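Uncharacterized protein (Ruminococcus gnavus, PDB 4QAN) is of unknown function but binds magnesium and has a cystatin-like fold, as a divergent member of the NTF2-like superfamily. Local coordinates at residues N41-A46 with Q250-E255; A92-A97 with G176-T181. One frame throughout, in Å; residues are numbered along the deposited sequence.

In the fold
The two contacts differ in depth. Contact 1, partly buried and about 16 Å from the chain centre, joins the starts of helices 43-48 and 254-275. Contact 2, buried and about 8 Å from that centre, sets a beta turn against helix 87-108. Their centres lie about 17 Å apart and nearest atoms about 7 Å, so they do not touch, though contact 2 is nested within contact 1 in sequence. They share helices: 87-108 touches Leu-43 and Pro-254, and 254-275 runs on to Ala-92 and Glu-93. A leucine-proline touch, flanked by capping side chains and the Asp-44/Thr-252 pair, makes contact 1; in contact 2 aliphatic groups pack with a tyrosine whose phenol oxygen touches the selenomethionine methyl.

Contact 1 of 2, residues N41-A46 with Q250-E255; sequences NDLDMA and QDTSPE
A small apolar contact between two helix starts, Leu-43 against Pro-254, links the beginning of helix 43-48 to that of helix 254-275. A single methyl does most of the work: Leu-43 CD2 lies 3.6 Å from Pro-254 CB and 3.9 Å from Pro-254 CD, with the other ring atoms at much the same distance, so it sits over the face of the pyrrolidine ring. With CG anti to the backbone N (chi1 178°), the leucine reaches out from its helix toward the proline. Proline suits the first turn of a helix, where its missing N-H costs no helical bond, and it offers a rigid apolar surface. Threonine suits its place by turning a methyl to the leucine, Thr-252 CG2 being 4.5 Å from Leu-43 CD2, and its hydroxyl to Thr-12 and Tyr-210, with which it hydrogen-bonds.

Each helix start is capped just before the touching residue. Asp-42 OD1 accepts from Met-45 N at 3.1 Å in an almost straight bond (179°), the N-H coming from above the carboxylate plane, while Ser-253 OG caps Leu-256 N. Asp-44 OD1 stands 4.2 Å from Thr-252 OG1, but Asp-44 forms its salt bridge with Arg-48, one turn on.

On the same short helix, Met-45 and Ala-46 pack on helix 27-39, while helix 87-108 touches both partners, through Ile-99 at Leu-43 and Glu-103 at Pro-254.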
loop_
_atom_site.group_PDB
_atom_site.type_symbol
_atom_site.label_atom_id
_atom_site.label_comp_id
_atom_site.label_asym_id
_atom_site.label_seq_id
_atom_site.Cartn_x
_atom_site.Cartn_y
_atom_site.Cartn_z
ATOM N N ASN A 41 -7.973 -8.085 -18.958
ATOM C CA ASN A 41 -6.755 -8.262 -18.176
ATOM C C ASN A 41 -5.896 -6.973 -18.157
ATOM O O ASN A 41 -4.682 -7.018 -18.334
ATOM C CB ASN A 41 -5.967 -9.464 -18.715
ATOM C CG ASN A 41 -4.799 -9.862 -17.815
ATOM O OD1 ASN A 41 -4.777 -9.582 -16.608
ATOM N ND2 ASN A 41 -3.812 -10.517 -18.407
ATOM N N ASP A 42 -6.541 -5.829 -17.933
ATOM C CA ASP A 42 -5.870 -4.527 -17.991
ATOM C C ASP A 42 -5.746 -3.944 -16.592
ATOM O O ASP A 42 -6.680 -3.348 -16.064
ATOM C CB ASP A 42 -6.625 -3.566 -18.922
ATOM C CG ASP A 42 -5.896 -2.237 -19.129
ATOM O OD1 ASP A 42 -5.025 -1.895 -18.312
ATOM O OD2 ASP A 42 -6.218 -1.520 -20.101
ATOM N N LEU A 43 -4.568 -4.123 -16.011
ATOM C CA LEU A 43 -4.314 -3.742 -14.638
ATOM C C LEU A 43 -4.435 -2.234 -14.467
ATOM O O LEU A 43 -5.038 -1.746 -13.503
ATOM C CB LEU A 43 -2.914 -4.187 -14.222
ATOM C CG LEU A 43 -2.477 -3.803 -12.809
ATOM C CD1 LEU A 43 -3.363 -4.517 -11.812
ATOM C CD2 LEU A 43 -1.009 -4.132 -12.578
ATOM N N ASP A 44 -3.846 -1.503 -15.402
ATOM C CA ASP A 44 -3.851 -0.055 -15.335
ATOM C C ASP A 44 -5.289 0.445 -15.232
ATOM O O ASP A 44 -5.628 1.215 -14.316
ATOM C CB ASP A 44 -3.160 0.534 -16.566
ATOM C CG ASP A 44 -3.264 2.034 -16.617
ATOM O OD1 ASP A 44 -2.535 2.695 -15.849
ATOM O OD2 ASP A 44 -4.091 2.552 -17.411
HETATM N N MSE A 45 -6.126 -0.021 -16.168
HETATM C CA MSE A 45 -7.543 0.327 -16.195
HETATM C C MSE A 45 -8.216 0.036 -14.871
HETATM O O MSE A 45 -8.915 0.894 -14.331
HETATM C CB MSE A 45 -8.202 -0.413 -17.362
HETATM C CG MSE A 45 -9.625 0.048 -17.578
HETATM SE SE MSE A 45 -10.460 -1.090 -18.943
HETATM C CE MSE A 45 -12.263 -0.325 -18.735
ATOM N N ALA A 46 -7.980 -1.163 -14.340
ATOM C CA ALA A 46 -8.561 -1.632 -13.073
ATOM C C ALA A 46 -8.237 -0.728 -11.898
ATOM O O ALA A 46 -9.128 -0.368 -11.135
ATOM C CB ALA A 46 -8.077 -3.052 -12.757
ATOM N N GLN A 250 9.161 -0.037 -18.797
ATOM C CA GLN A 250 8.558 0.818 -19.807
ATOM C C GLN A 250 7.107 1.054 -19.407
ATOM O O GLN A 250 6.676 2.186 -19.267
ATOM C CB GLN A 250 8.659 0.178 -21.193
ATOM C CG GLN A 250 10.084 -0.102 -21.652
ATOM C CD GLN A 250 11.015 1.105 -21.509
ATOM O OE1 GLN A 250 10.771 2.171 -22.089
ATOM N NE2 GLN A 250 12.095 0.936 -20.743
ATOM N N ASP A 251 6.381 -0.030 -19.162
ATOM C CA ASP A 251 4.972 0.047 -18.819
ATOM C C ASP A 251 4.749 -0.209 -17.332
ATOM O O ASP A 251 5.685 -0.559 -16.588
ATOM C CB ASP A 251 4.196 -0.956 -19.674
ATOM C CG ASP A 251 2.734 -0.598 -19.820
ATOM O OD1 ASP A 251 2.274 0.401 -19.223
ATOM O OD2 ASP A 251 2.040 -1.329 -20.530
ATOM N N THR A 252 3.514 0.031 -16.898
ATOM C CA THR A 252 3.085 -0.234 -15.528
ATOM C C THR A 252 3.252 -1.720 -15.236
ATOM O O THR A 252 2.754 -2.555 -15.993
ATOM C CB THR A 252 1.607 0.168 -15.363
ATOM O OG1 THR A 252 1.501 1.602 -15.358
ATOM C CG2 THR A 252 0.999 -0.426 -14.095
ATOM N N SER A 253 3.956 -2.047 -14.155
ATOM C CA SER A 253 4.301 -3.430 -13.841
ATOM C C SER A 253 3.635 -3.880 -12.541
ATOM O O SER A 253 3.874 -3.282 -11.497
ATOM C CB SER A 253 5.827 -3.558 -13.711
ATOM O OG SER A 253 6.198 -4.744 -13.031
ATOM N N PRO A 254 2.814 -4.955 -12.586
ATOM C CA PRO A 254 2.236 -5.449 -11.330
ATOM C C PRO A 254 3.294 -5.887 -10.344
ATOM O O PRO A 254 3.175 -5.618 -9.152
ATOM C CB PRO A 254 1.370 -6.644 -11.762
ATOM C CG PRO A 254 1.737 -6.947 -13.171
ATOM C CD PRO A 254 2.328 -5.701 -13.757
ATOM N N GLU A 255 4.340 -6.533 -10.838
ATOM C CA GLU A 255 5.395 -7.027 -9.964
ATOM C C GLU A 255 6.102 -5.878 -9.228
ATOM O O GLU A 255 6.370 -5.968 -8.021
ATOM C CB GLU A 255 6.416 -7.859 -10.749
ATOM C CG GLU A 255 5.856 -9.120 -11.391
ATOM C CD GLU A 255 5.074 -8.882 -12.688
ATOM O OE1 GLU A 255 5.078 -7.745 -13.234
ATOM O OE2 GLU A 255 4.442 -9.854 -13.164
#

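Contact 2 of 2, residues A92-A97 with G176-T181; sequences AEMTKA and GLLYET
Leu-178 and Tyr-179, the two central residues of a type I beta turn, meet Met-94 and Ala-97 of helix 87-108 in this cystatin-like fold. Leu-178 is the main bump: its CD2 methyl enters the angle between Met-94 and Ala-97, one helical turn apart, lying 3.8 Å from Met-94 CE and 4.2 Å from Ala-97 CB. Alanine is small enough to let the turn come close, and the long selenomethionine side chain lies alongside, its methyl against the leucine. Met-94 bends at its last torsion (chi3 82°), which swings the terminal methyl over to the turn, where it meets both side chains.

The tyrosine ring packs back on its own turn, with Leu-178 CB 4.2 Å above one face and over its centre. Its hydroxyl end reaches the tip of Met-94, and Thr-55 of helix 52-58 borders both. Behind the bumps, the backbone bond from Glu-180 N to Leu-177 O closes the turn, and Glu-180 OE2 braces it, accepting from Leu-177 N at 3.1 Å besides its salt bridge with Arg-128. The Met-94 methyl lies oblique to the ring, Tyr-179 OH being 3.6 Å from Met-94 CE and 4.1 Å from Met-94 SE.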
loop_
_atom_site.group_PDB
_atom_site.type_symbol
_atom_site.label_atom_id
_atom_site.label_comp_id
_atom_site.label_asym_id
_atom_site.label_seq_id
_atom_site.Cartn_x
_atom_site.Cartn_y
_atom_site.Cartn_z
ATOM N N ALA A 92 0.722 3.340 -1.846
ATOM C CA ALA A 92 1.481 2.195 -2.316
ATOM C C ALA A 92 0.994 0.883 -1.735
ATOM O O ALA A 92 0.919 -0.103 -2.458
ATOM C CB ALA A 92 2.959 2.386 -2.049
ATOM N N GLU A 93 0.668 0.845 -0.446
ATOM C CA GLU A 93 0.149 -0.395 0.112
ATOM C C GLU A 93 -1.218 -0.725 -0.463
ATOM O O GLU A 93 -1.487 -1.864 -0.783
ATOM C CB GLU A 93 0.095 -0.359 1.629
ATOM C CG GLU A 93 1.454 -0.475 2.289
ATOM C CD GLU A 93 1.350 -1.043 3.681
ATOM O OE1 GLU A 93 1.042 -2.245 3.780
ATOM O OE2 GLU A 93 1.571 -0.307 4.676
HETATM N N MSE A 94 -2.075 0.273 -0.592
HETATM C CA MSE A 94 -3.418 0.047 -1.105
HETATM C C MSE A 94 -3.347 -0.481 -2.507
HETATM O O MSE A 94 -4.026 -1.448 -2.836
HETATM C CB MSE A 94 -4.222 1.336 -1.059
HETATM C CG MSE A 94 -4.634 1.647 0.380
HETATM SE SE MSE A 94 -5.940 3.112 0.326
HETATM C CE MSE A 94 -7.450 1.926 -0.088
ATOM N N THR A 95 -2.492 0.129 -3.322
ATOM C CA THR A 95 -2.260 -0.298 -4.698
ATOM C C THR A 95 -1.846 -1.781 -4.760
ATOM O O THR A 95 -2.413 -2.552 -5.523
ATOM C CB THR A 95 -1.225 0.628 -5.387
ATOM O OG1 THR A 95 -1.680 1.978 -5.309
ATOM C CG2 THR A 95 -1.049 0.289 -6.855
ATOM N N LYS A 96 -0.917 -2.203 -3.908
ATOM C CA LYS A 96 -0.573 -3.630 -3.823
ATOM C C LYS A 96 -1.787 -4.503 -3.483
ATOM O O LYS A 96 -2.009 -5.535 -4.114
ATOM C CB LYS A 96 0.529 -3.849 -2.804
ATOM C CG LYS A 96 0.870 -5.312 -2.504
ATOM C CD LYS A 96 1.744 -5.335 -1.276
ATOM C CE LYS A 96 2.511 -6.631 -1.141
ATOM N NZ LYS A 96 1.642 -7.747 -0.695
ATOM N N ALA A 97 -2.584 -4.072 -2.504
ATOM C CA ALA A 97 -3.741 -4.849 -2.069
ATOM C C ALA A 97 -4.732 -5.010 -3.214
ATOM O O ALA A 97 -5.251 -6.106 -3.411
ATOM C CB ALA A 97 -4.414 -4.208 -0.855
ATOM N N GLY A 176 -17.212 -6.792 1.706
ATOM C CA GLY A 176 -16.692 -6.141 2.903
ATOM C C GLY A 176 -15.606 -5.123 2.607
ATOM O O GLY A 176 -15.567 -4.525 1.525
ATOM N N LEU A 177 -14.722 -4.924 3.582
ATOM C CA LEU A 177 -13.634 -3.983 3.462
ATOM C C LEU A 177 -12.460 -4.620 2.747
ATOM O O LEU A 177 -12.194 -5.821 2.904
ATOM C CB LEU A 177 -13.163 -3.511 4.848
ATOM C CG LEU A 177 -14.088 -2.645 5.704
ATOM C CD1 LEU A 177 -13.353 -2.218 6.966
ATOM C CD2 LEU A 177 -14.599 -1.415 4.955
ATOM N N LEU A 178 -11.739 -3.793 1.996
ATOM C CA LEU A 178 -10.488 -4.185 1.342
ATOM C C LEU A 178 -9.538 -4.967 2.264
ATOM O O LEU A 178 -8.860 -5.884 1.813
ATOM C CB LEU A 178 -9.775 -2.945 0.811
ATOM C CG LEU A 178 -8.473 -3.151 0.036
ATOM C CD1 LEU A 178 -8.709 -3.981 -1.216
ATOM C CD2 LEU A 178 -7.838 -1.807 -0.312
ATOM N N TYR A 179 -9.492 -4.629 3.549
ATOM C CA TYR A 179 -8.473 -5.216 4.417
ATOM C C TYR A 179 -8.915 -6.487 5.124
ATOM O O TYR A 179 -8.142 -7.057 5.898
ATOM C CB TYR A 179 -7.973 -4.190 5.437
ATOM C CG TYR A 179 -7.899 -2.791 4.878
ATOM C CD1 TYR A 179 -6.946 -2.440 3.938
ATOM C CD2 TYR A 179 -8.810 -1.834 5.274
ATOM C CE1 TYR A 179 -6.898 -1.160 3.419
ATOM C CE2 TYR A 179 -8.775 -0.560 4.762
ATOM C CZ TYR A 179 -7.824 -0.225 3.840
ATOM O OH TYR A 179 -7.835 1.054 3.353
ATOM N N GLU A 180 -10.140 -6.945 4.882
ATOM C CA GLU A 180 -10.583 -8.183 5.509
ATOM C C GLU A 180 -9.867 -9.368 4.878
ATOM O O GLU A 180 -9.529 -9.341 3.697
ATOM C CB GLU A 180 -12.088 -8.354 5.407
ATOM C CG GLU A 180 -12.866 -7.363 6.248
ATOM C CD GLU A 180 -14.361 -7.561 6.143
ATOM O OE1 GLU A 180 -14.791 -8.732 6.023
ATOM O OE2 GLU A 180 -15.098 -6.549 6.189
ATOM N N THR A 181 -9.634 -10.402 5.681
ATOM C CA THR A 181 -8.866 -11.557 5.246
ATOM C C THR A 181 -9.767 -12.772 5.098
ATOM O O THR A 181 -10.822 -12.861 5.739
ATOM C CB THR A 181 -7.767 -11.893 6.262
ATOM O OG1 THR A 181 -8.366 -12.387 7.469
ATOM C CG2 THR A 181 -6.937 -10.659 6.579
#